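PDB 6AU1: putative hemin storage protein from Bordetella bronchiseptica, which cleaves deacetylated poly-beta-1,6-N-acetylglucosamine through its glycoside hydrolase domain, the part present here, and can thereby disrupt bacterial biofilms. Local coordinates for residues 311-325 with 343-357. Numbering follows the deposited sequence.
Sequences PIDTEILRRQMVQLR and HPDAEALRDVMSLKS. With SO4 (sulfate ion), chain D.
Arg318 and Asp351 form the salt bridge between helices 314-325 and 346-353. Arg318 NH2 meets Asp351 OD2 at 2.9 Å, on its syn side but tilted out of the carboxylate plane, while OD2 stays close to the guanidinium plane; NE makes a weaker bond to OD1, and the two flat groups are turned 44° apart. The arginine chain, extended from CG to NE, reaches across the partner helix as a knob among Ala348, Leu349, Asp351 and Val352; CB and CG pack against methyl groups of Leu349 and Val352, and CD passes the Ala348 carbonyl oxygen, before the charge reaches the carboxylate.

Beneath it the contact is apolar. Leu349 fits as a knob among Thr314, Leu317, Arg318 and Met321, with CD1 3.7 Å from Leu317 CD2. The next knob, Val352, puts CG2 3.6 Å from Met321 SD, and the unbranched, flexible methionine carries CE on to the sulfur of Met353.

At the N-terminal ends, Thr314 combines two roles. With OG1 beside its own backbone N (chi1 -62°), the hydroxyl receives a nearly straight bond from Asp345 N, 2.9 Å away, and donates to sulfate O1; CG2 turns instead to Ala348 and Leu349. Thr314 N also binds O1, at 2.7 Å, so the anion, probably from the crystallisation liquor, sits at the helix start, where the helix dipole would be expected to favour a negative charge. Asp345 caps the neighbouring helix through weak bonds from Glu347 N and Ala348 N. Pro311 CB lies over the centre of the His343 ring in a CH-pi contact, 3.3 Å from the centroid.

Further out, Tyr332 binds Arg325 NH1 and Val352 O, and Tyr334 touches Leu349; both belong to strand 332-335. The two nearly parallel helices, 6° apart, thus pack side by side outside the parallel strands, as neighbouring helices do in a TIM barrel, the fold of this hydrolase domain.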
ATOM      1  N   PRO A 311       6.877 -19.787   3.626  1.00 22.02           N
ATOM      2  CA  PRO A 311       7.900 -18.873   3.114  1.00 25.99           C
ATOM      3  C   PRO A 311       8.339 -19.294   1.725  1.00 21.17           C
ATOM      4  O   PRO A 311       8.298 -20.476   1.395  1.00 25.64           O
ATOM      5  CB  PRO A 311       9.051 -19.016   4.119  1.00 25.74           C
ATOM      6  CG  PRO A 311       8.826 -20.340   4.770  1.00 34.60           C
ATOM      7  CD  PRO A 311       7.340 -20.552   4.795  1.00 27.05           C
ATOM      8  N   ILE A 312       8.739 -18.325   0.916  1.00 18.75           N
ATOM      9  CA  ILE A 312       9.327 -18.617  -0.381  1.00 21.57           C
ATOM     10  C   ILE A 312      10.817 -18.791  -0.174  1.00 22.38           C
ATOM     11  O   ILE A 312      11.419 -18.013   0.561  1.00 20.27           O
ATOM     12  CB  ILE A 312       9.017 -17.498  -1.382  1.00 22.05           C
ATOM     13  CG1 ILE A 312       7.515 -17.530  -1.704  1.00 25.46           C
ATOM     14  CG2 ILE A 312       9.852 -17.640  -2.647  1.00 19.65           C
ATOM     15  CD1 ILE A 312       7.044 -16.391  -2.546  1.00 29.66           C
ATOM     16  N   ASP A 313      11.395 -19.836  -0.769  1.00 22.48           N
ATOM     17  CA  ASP A 313      12.833 -20.092  -0.672  1.00 24.42           C
ATOM     18  C   ASP A 313      13.628 -18.821  -0.945  1.00 24.57           C
ATOM     19  O   ASP A 313      13.409 -18.155  -1.958  1.00 22.81           O
ATOM     20  CB  ASP A 313      13.254 -21.188  -1.650  1.00 30.73           C
ATOM     21  CG  ASP A 313      12.832 -22.567  -1.192  1.00 45.13           C
ATOM     22  OD1 ASP A 313      13.133 -23.545  -1.904  1.00 56.49           O
ATOM     23  OD2 ASP A 313      12.212 -22.677  -0.112  1.00 47.13           O
ATOM     24  N   THR A 314      14.528 -18.477  -0.029  1.00 19.97           N
ATOM     25  CA  THR A 314      15.281 -17.230  -0.141  1.00 20.05           C
ATOM     26  C   THR A 314      16.049 -17.185  -1.460  1.00 20.53           C
ATOM     27  O   THR A 314      16.218 -16.116  -2.054  1.00 21.12           O
ATOM     28  CB  THR A 314      16.251 -17.047   1.044  1.00 23.28           C
ATOM     29  OG1 THR A 314      15.505 -16.974   2.264  1.00 22.05           O
ATOM     30  CG2 THR A 314      17.063 -15.766   0.895  1.00 20.86           C
ATOM     31  N   GLU A 315      16.479 -18.348  -1.943  1.00 23.23           N
ATOM     32  CA  GLU A 315      17.205 -18.399  -3.212  1.00 25.96           C
ATOM     33  C   GLU A 315      16.296 -18.004  -4.384  1.00 25.86           C
ATOM     34  O   GLU A 315      16.758 -17.449  -5.375  1.00 24.98           O
ATOM     35  CB  GLU A 315      17.808 -19.788  -3.440  1.00 30.72           C
ATOM     36  CG  GLU A 315      18.605 -19.924  -4.736  1.00 44.53           C
ATOM     37  CD  GLU A 315      19.754 -18.924  -4.838  1.00 55.35           C
ATOM     38  OE1 GLU A 315      20.443 -18.689  -3.823  1.00 55.65           O
ATOM     39  OE2 GLU A 315      19.963 -18.369  -5.937  1.00 57.07           O
ATOM     40  N   ILE A 316      15.000 -18.274  -4.275  1.00 21.97           N
ATOM     41  CA  ILE A 316      14.080 -17.852  -5.325  1.00 23.25           C
ATOM     42  C   ILE A 316      13.924 -16.328  -5.309  1.00 20.68           C
ATOM     43  O   ILE A 316      13.899 -15.673  -6.360  1.00 21.19           O
ATOM     44  CB  ILE A 316      12.701 -18.531  -5.172  1.00 26.79           C
ATOM     45  CG1 ILE A 316      12.811 -20.021  -5.510  1.00 30.69           C
ATOM     46  CG2 ILE A 316      11.664 -17.859  -6.064  1.00 22.86           C
ATOM     47  CD1 ILE A 316      11.559 -20.827  -5.175  1.00 31.60           C
ATOM     48  N   LEU A 317      13.839 -15.770  -4.109  1.00 17.28           N
ATOM     49  CA  LEU A 317      13.740 -14.328  -3.930  1.00 15.22           C
ATOM     50  C   LEU A 317      14.997 -13.624  -4.442  1.00 18.16           C
ATOM     51  O   LEU A 317      14.918 -12.603  -5.139  1.00 18.39           O
ATOM     52  CB  LEU A 317      13.509 -14.010  -2.454  1.00 18.31           C
ATOM     53  CG  LEU A 317      13.301 -12.547  -2.064  1.00 20.80           C
ATOM     54  CD1 LEU A 317      12.098 -11.984  -2.786  1.00 17.84           C
ATOM     55  CD2 LEU A 317      13.124 -12.435  -0.542  1.00 22.40           C
ATOM     56  N   ARG A 318      16.156 -14.173  -4.101  1.00 19.01           N
ATOM     57  CA  ARG A 318      17.411 -13.587  -4.555  1.00 17.96           C
ATOM     58  C   ARG A 318      17.512 -13.646  -6.077  1.00 20.17           C
ATOM     59  O   ARG A 318      18.001 -12.698  -6.707  1.00 20.01           O
ATOM     60  CB  ARG A 318      18.612 -14.291  -3.918  1.00 19.43           C
ATOM     61  CG  ARG A 318      19.948 -13.580  -4.169  1.00 20.68           C
ATOM     62  CD  ARG A 318      21.085 -14.286  -3.449  1.00 22.92           C
ATOM     63  NE  ARG A 318      22.372 -13.598  -3.611  1.00 24.91           N
ATOM     64  CZ  ARG A 318      23.126 -13.674  -4.704  1.00 26.36           C
ATOM     65  NH1 ARG A 318      22.725 -14.401  -5.740  1.00 29.20           N
ATOM     66  NH2 ARG A 318      24.280 -13.021  -4.768  1.00 28.21           N
ATOM     67  N   ARG A 319      17.065 -14.749  -6.673  1.00 19.62           N
ATOM     68  CA  ARG A 319      17.136 -14.870  -8.131  1.00 21.85           C
ATOM     69  C   ARG A 319      16.276 -13.798  -8.790  1.00 20.94           C
ATOM     70  O   ARG A 319      16.636 -13.281  -9.853  1.00 22.28           O
ATOM     71  CB  ARG A 319      16.689 -16.251  -8.611  1.00 23.94           C
ATOM     72  CG  ARG A 319      17.704 -17.363  -8.421  1.00 31.70           C
ATOM     73  CD  ARG A 319      17.147 -18.672  -8.960  1.00 40.87           C
ATOM     74  NE  ARG A 319      17.830 -19.839  -8.407  1.00 57.15           N
ATOM     75  CZ  ARG A 319      17.252 -21.023  -8.228  1.00 69.90           C
ATOM     76  NH1 ARG A 319      15.975 -21.199  -8.549  1.00 70.07           N
ATOM     77  NH2 ARG A 319      17.948 -22.030  -7.718  1.00 75.75           N
ATOM     78  N   GLN A 320      15.145 -13.464  -8.165  1.00 19.13           N
ATOM     79  CA  GLN A 320      14.298 -12.400  -8.700  1.00 18.87           C
ATOM     80  C   GLN A 320      15.025 -11.057  -8.615  1.00 20.49           C
ATOM     81  O   GLN A 320      14.991 -10.260  -9.559  1.00 19.65           O
ATOM     82  CB  GLN A 320      12.950 -12.333  -7.968  1.00 16.83           C
ATOM     83  CG  GLN A 320      12.043 -13.499  -8.307  1.00 17.25           C
ATOM     84  CD  GLN A 320      10.686 -13.377  -7.644  1.00 19.35           C
ATOM     85  OE1 GLN A 320      10.565 -12.800  -6.564  1.00 19.49           O
ATOM     86  NE2 GLN A 320       9.660 -13.906  -8.295  1.00 22.97           N
ATOM     87  N   MET A 321      15.714 -10.821  -7.503  1.00 16.46           N
ATOM     88  CA  MET A 321      16.467  -9.579  -7.353  1.00 15.78           C
ATOM     89  C   MET A 321      17.611  -9.500  -8.362  1.00 18.88           C
ATOM     90  O   MET A 321      17.835  -8.446  -8.954  1.00 19.95           O
ATOM     91  CB  MET A 321      16.992  -9.439  -5.926  1.00 16.66           C
ATOM     92  CG  MET A 321      15.868  -9.206  -4.914  1.00 17.32           C
ATOM     93  SD  MET A 321      16.488  -9.198  -3.233  1.00 17.56           S
ATOM     94  CE  MET A 321      14.958  -8.942  -2.329  1.00 19.37           C
ATOM     95  N   VAL A 322      18.315 -10.608  -8.582  1.00 18.52           N
ATOM     96  CA  VAL A 322      19.401 -10.604  -9.559  1.00 20.64           C
ATOM     97  C   VAL A 322      18.827 -10.358 -10.955  1.00 22.74           C
ATOM     98  O   VAL A 322      19.418  -9.628 -11.759  1.00 22.15           O
ATOM     99  CB  VAL A 322      20.216 -11.927  -9.522  1.00 22.69           C
ATOM    100  CG1 VAL A 322      21.190 -12.033 -10.721  1.00 25.37           C
ATOM    101  CG2 VAL A 322      20.975 -12.031  -8.198  1.00 22.91           C
ATOM    102  N   GLN A 323      17.658 -10.935 -11.231  1.00 22.93           N
ATOM    103  CA  GLN A 323      17.040 -10.748 -12.539  1.00 24.93           C
ATOM    104  C   GLN A 323      16.702  -9.273 -12.754  1.00 20.09           C
ATOM    105  O   GLN A 323      16.965  -8.725 -13.835  1.00 23.70           O
ATOM    106  CB  GLN A 323      15.775 -11.610 -12.695  1.00 22.45           C
ATOM    107  CG  GLN A 323      15.073 -11.402 -14.039  1.00 27.99           C
ATOM    108  CD  GLN A 323      13.696 -12.061 -14.113  1.00 30.48           C
ATOM    109  OE1 GLN A 323      13.075 -12.350 -13.091  1.00 34.55           O
ATOM    110  NE2 GLN A 323      13.225 -12.308 -15.333  1.00 28.00           N
ATOM    111  N   LEU A 324      16.107  -8.651 -11.737  1.00 20.24           N
ATOM    112  CA  LEU A 324      15.805  -7.215 -11.773  1.00 19.82           C
ATOM    113  C   LEU A 324      17.068  -6.400 -12.043  1.00 20.56           C
ATOM    114  O   LEU A 324      17.082  -5.540 -12.927  1.00 22.36           O
ATOM    115  CB  LEU A 324      15.159  -6.748 -10.466  1.00 16.74           C
ATOM    116  CG  LEU A 324      13.752  -7.262 -10.149  1.00 18.44           C
ATOM    117  CD1 LEU A 324      13.317  -6.820  -8.748  1.00 18.40           C
ATOM    118  CD2 LEU A 324      12.740  -6.822 -11.211  1.00 23.66           C
ATOM    119  N   ARG A 325      18.129  -6.675 -11.288  1.00 19.14           N
ATOM    120  CA  ARG A 325      19.401  -5.976 -11.504  1.00 20.67           C
ATOM    121  C   ARG A 325      19.887  -6.110 -12.950  1.00 23.55           C
ATOM    122  O   ARG A 325      20.334  -5.133 -13.554  1.00 24.15           O
ATOM    123  CB  ARG A 325      20.467  -6.495 -10.543  1.00 21.42           C
ATOM    124  CG  ARG A 325      20.123  -6.257  -9.072  1.00 21.08           C
ATOM    125  CD  ARG A 325      20.955  -7.145  -8.160  1.00 21.91           C
ATOM    126  NE  ARG A 325      22.361  -6.760  -8.168  1.00 23.79           N
ATOM    127  CZ  ARG A 325      22.879  -5.873  -7.334  1.00 24.84           C
ATOM    128  NH1 ARG A 325      22.094  -5.290  -6.441  1.00 23.96           N
ATOM    129  NH2 ARG A 325      24.167  -5.572  -7.390  1.00 28.80           N
ATOM    130  N   HIS A 343      13.206 -15.478   8.133  1.00 22.67           N
ATOM    131  CA  HIS A 343      12.936 -15.557   6.718  1.00 23.08           C
ATOM    132  C   HIS A 343      12.454 -14.224   6.149  1.00 27.08           C
ATOM    133  O   HIS A 343      11.543 -13.617   6.696  1.00 25.95           O
ATOM    134  CB  HIS A 343      11.914 -16.632   6.410  1.00 28.39           C
ATOM    135  CG  HIS A 343      11.793 -16.891   4.949  1.00 40.80           C
ATOM    136  ND1 HIS A 343      11.067 -16.068   4.115  1.00 42.57           N
ATOM    137  CD2 HIS A 343      12.378 -17.818   4.155  1.00 38.16           C
ATOM    138  CE1 HIS A 343      11.176 -16.503   2.874  1.00 33.22           C
ATOM    139  NE2 HIS A 343      11.965 -17.565   2.870  1.00 37.42           N
ATOM    140  N   PRO A 344      13.045 -13.781   5.024  1.00 22.06           N
ATOM    141  CA  PRO A 344      14.083 -14.499   4.272  1.00 20.19           C
ATOM    142  C   PRO A 344      15.420 -14.540   5.001  1.00 21.17           C
ATOM    143  O   PRO A 344      15.619 -13.827   5.985  1.00 24.60           O
ATOM    144  CB  PRO A 344      14.193 -13.698   2.965  1.00 20.42           C
ATOM    145  CG  PRO A 344      13.700 -12.327   3.301  1.00 19.17           C
ATOM    146  CD  PRO A 344      12.638 -12.526   4.363  1.00 20.50           C
ATOM    147  N   ASP A 345      16.314 -15.398   4.527  1.00 21.59           N
ATOM    148  CA  ASP A 345      17.637 -15.558   5.112  1.00 23.77           C
ATOM    149  C   ASP A 345      18.453 -14.284   4.886  1.00 27.88           C
ATOM    150  O   ASP A 345      18.818 -13.958   3.753  1.00 25.45           O
ATOM    151  CB  ASP A 345      18.320 -16.782   4.497  1.00 25.21           C
ATOM    152  CG  ASP A 345      19.712 -17.052   5.070  1.00 36.08           C
ATOM    153  OD1 ASP A 345      20.267 -16.215   5.810  1.00 40.33           O
ATOM    154  OD2 ASP A 345      20.258 -18.121   4.750  1.00 40.52           O
ATOM    155  N   ALA A 346      18.720 -13.568   5.975  1.00 33.29           N
ATOM    156  CA  ALA A 346      19.442 -12.299   5.930  1.00 40.44           C
ATOM    157  C   ALA A 346      20.838 -12.452   5.344  1.00 41.92           C
ATOM    158  O   ALA A 346      21.270 -11.625   4.542  1.00 45.15           O
ATOM    159  CB  ALA A 346      19.525 -11.691   7.323  1.00 42.41           C
ATOM    160  N   GLU A 347      21.538 -13.506   5.752  1.00 39.58           N
ATOM    161  CA  GLU A 347      22.878 -13.776   5.253  1.00 40.55           C
ATOM    162  C   GLU A 347      22.889 -13.916   3.735  1.00 40.23           C
ATOM    163  O   GLU A 347      23.799 -13.429   3.065  1.00 39.06           O
ATOM    164  CB  GLU A 347      23.449 -15.043   5.901  1.00 41.27           C
ATOM    165  N   ALA A 348      21.870 -14.574   3.195  1.00 35.18           N
ATOM    166  CA  ALA A 348      21.827 -14.850   1.769  1.00 31.48           C
ATOM    167  C   ALA A 348      21.444 -13.617   0.957  1.00 26.11           C
ATOM    168  O   ALA A 348      21.882 -13.466  -0.180  1.00 30.62           O
ATOM    169  CB  ALA A 348      20.867 -15.983   1.486  1.00 34.48           C
ATOM    170  N   LEU A 349      20.623 -12.743   1.539  1.00 24.15           N
ATOM    171  CA  LEU A 349      20.105 -11.572   0.830  1.00 21.69           C
ATOM    172  C   LEU A 349      20.912 -10.305   1.034  1.00 24.20           C
ATOM    173  O   LEU A 349      20.694  -9.323   0.329  1.00 25.34           O
ATOM    174  CB  LEU A 349      18.668 -11.271   1.254  1.00 22.59           C
ATOM    175  CG  LEU A 349      17.476 -11.954   0.611  1.00 27.71           C
ATOM    176  CD1 LEU A 349      16.222 -11.122   0.893  1.00 27.12           C
ATOM    177  CD2 LEU A 349      17.671 -12.164  -0.880  1.00 27.46           C
ATOM    178  N   ARG A 350      21.810 -10.309   2.016  1.00 23.35           N
ATOM    179  CA  ARG A 350      22.573  -9.114   2.355  1.00 28.94           C
ATOM    180  C   ARG A 350      23.216  -8.455   1.135  1.00 29.92           C
ATOM    181  O   ARG A 350      23.117  -7.237   0.963  1.00 29.39           O
ATOM    182  CB  ARG A 350      23.650  -9.443   3.392  1.00 34.06           C
ATOM    183  CG  ARG A 350      24.287  -8.216   4.018  1.00 47.51           C
ATOM    184  CD  ARG A 350      25.291  -8.591   5.101  1.00 57.12           C
ATOM    185  NE  ARG A 350      24.722  -9.510   6.084  1.00 59.66           N
ATOM    186  CZ  ARG A 350      25.127 -10.766   6.258  1.00 68.71           C
ATOM    187  NH1 ARG A 350      24.551 -11.530   7.179  1.00 69.49           N
ATOM    188  NH2 ARG A 350      26.113 -11.259   5.518  1.00 72.44           N
ATOM    189  N   ASP A 351      23.850  -9.245   0.269  1.00 26.84           N
ATOM    190  CA  ASP A 351      24.626  -8.634  -0.803  1.00 28.37           C
ATOM    191  C   ASP A 351      23.740  -7.943  -1.842  1.00 26.18           C
ATOM    192  O   ASP A 351      24.163  -6.956  -2.443  1.00 29.49           O
ATOM    193  CB  ASP A 351      25.568  -9.651  -1.482  1.00 30.85           C
ATOM    194  CG  ASP A 351      24.855 -10.887  -2.020  1.00 29.57           C
ATOM    195  OD1 ASP A 351      23.610 -10.972  -1.977  1.00 27.74           O
ATOM    196  OD2 ASP A 351      25.579 -11.791  -2.508  1.00 34.21           O
ATOM    197  N   VAL A 352      22.522  -8.433  -2.049  1.00 23.55           N
ATOM    198  CA  VAL A 352      21.653  -7.784  -3.028  1.00 21.94           C
ATOM    199  C   VAL A 352      20.734  -6.725  -2.405  1.00 25.67           C
ATOM    200  O   VAL A 352      20.150  -5.917  -3.121  1.00 22.81           O
ATOM    201  CB  VAL A 352      20.789  -8.803  -3.803  1.00 22.53           C
ATOM    202  CG1 VAL A 352      21.647  -9.554  -4.813  1.00 22.86           C
ATOM    203  CG2 VAL A 352      20.073  -9.759  -2.854  1.00 19.46           C
ATOM    204  N   MET A 353      20.617  -6.706  -1.081  1.00 20.93           N
ATOM    205  CA  MET A 353      19.771  -5.698  -0.453  1.00 23.67           C
ATOM    206  C   MET A 353      20.619  -4.523   0.007  1.00 34.94           C
ATOM    207  O   MET A 353      20.088  -3.484   0.396  1.00 40.29           O
ATOM    208  CB  MET A 353      18.968  -6.293   0.707  1.00 23.78           C
ATOM    209  CG  MET A 353      17.748  -7.100   0.269  1.00 20.65           C
ATOM    210  SD  MET A 353      16.458  -6.090  -0.511  1.00 23.04           S
ATOM    211  CE  MET A 353      15.913  -5.092   0.884  1.00 21.69           C
ATOM    212  N   SER A 354      21.938  -4.691  -0.066  1.00 35.84           N
ATOM    213  CA  SER A 354      22.887  -3.629   0.265  1.00 42.67           C
ATOM    214  C   SER A 354      22.743  -2.429  -0.665  1.00 42.63           C
ATOM    215  O   SER A 354      22.500  -2.586  -1.867  1.00 43.40           O
ATOM    216  CB  SER A 354      24.324  -4.159   0.209  1.00 47.04           C
ATOM    217  OG  SER A 354      25.267  -3.103   0.320  1.00 53.21           O
ATOM    218  N   LEU A 355      22.896  -1.232  -0.105  1.00 40.58           N
ATOM    219  CA  LEU A 355      22.752   0.003  -0.876  1.00 43.13           C
ATOM    220  C   LEU A 355      23.995   0.315  -1.711  1.00 52.77           C
ATOM    221  O   LEU A 355      24.054   1.341  -2.390  1.00 53.69           O
ATOM    222  CB  LEU A 355      22.437   1.179   0.058  1.00 44.73           C
ATOM    223  CG  LEU A 355      21.051   1.149   0.716  1.00 38.91           C
ATOM    224  CD1 LEU A 355      20.877   2.310   1.693  1.00 37.91           C
ATOM    225  CD2 LEU A 355      19.959   1.162  -0.342  1.00 34.98           C
ATOM    226  N   LYS A 356      24.987  -0.568  -1.653  1.00 52.97           N
ATOM    227  CA  LYS A 356      26.144  -0.475  -2.540  1.00 63.04           C
ATOM    228  C   LYS A 356      25.957  -1.429  -3.717  1.00 70.28           C
ATOM    229  O   LYS A 356      26.733  -2.367  -3.900  1.00 77.53           O
ATOM    230  CB  LYS A 356      27.437  -0.795  -1.787  1.00 61.57           C
ATOM    231  N   SER A 357      24.922  -1.183  -4.514  1.00 68.25           N
ATOM    232  CA  SER A 357      24.523  -2.123  -5.554  1.00 65.07           C
ATOM    233  C   SER A 357      23.940  -1.439  -6.789  1.00 68.08           C
ATOM    234  O   SER A 357      23.080  -1.996  -7.476  1.00 58.65           O
ATOM    235  CB  SER A 357      23.504  -3.105  -4.996  1.00 61.02           C
ATOM    236  OG  SER A 357      24.031  -3.911  -3.956  1.00 66.36           O
ATOM    237  OXT SER A 357      24.305  -0.314  -7.128  1.00 77.49           O
TER
HETATM  238  S   SO4 D 702      15.662 -20.331   3.211  1.00 43.23           S
HETATM  239  O1  SO4 D 702      14.603 -19.738   2.401  1.00 37.81           O
HETATM  240  O2  SO4 D 702      16.728 -20.821   2.341  1.00 49.22           O
HETATM  241  O3  SO4 D 702      16.218 -19.320   4.106  1.00 53.69           O
HETATM  242  O4  SO4 D 702      15.115 -21.424   4.010  1.00 49.40           O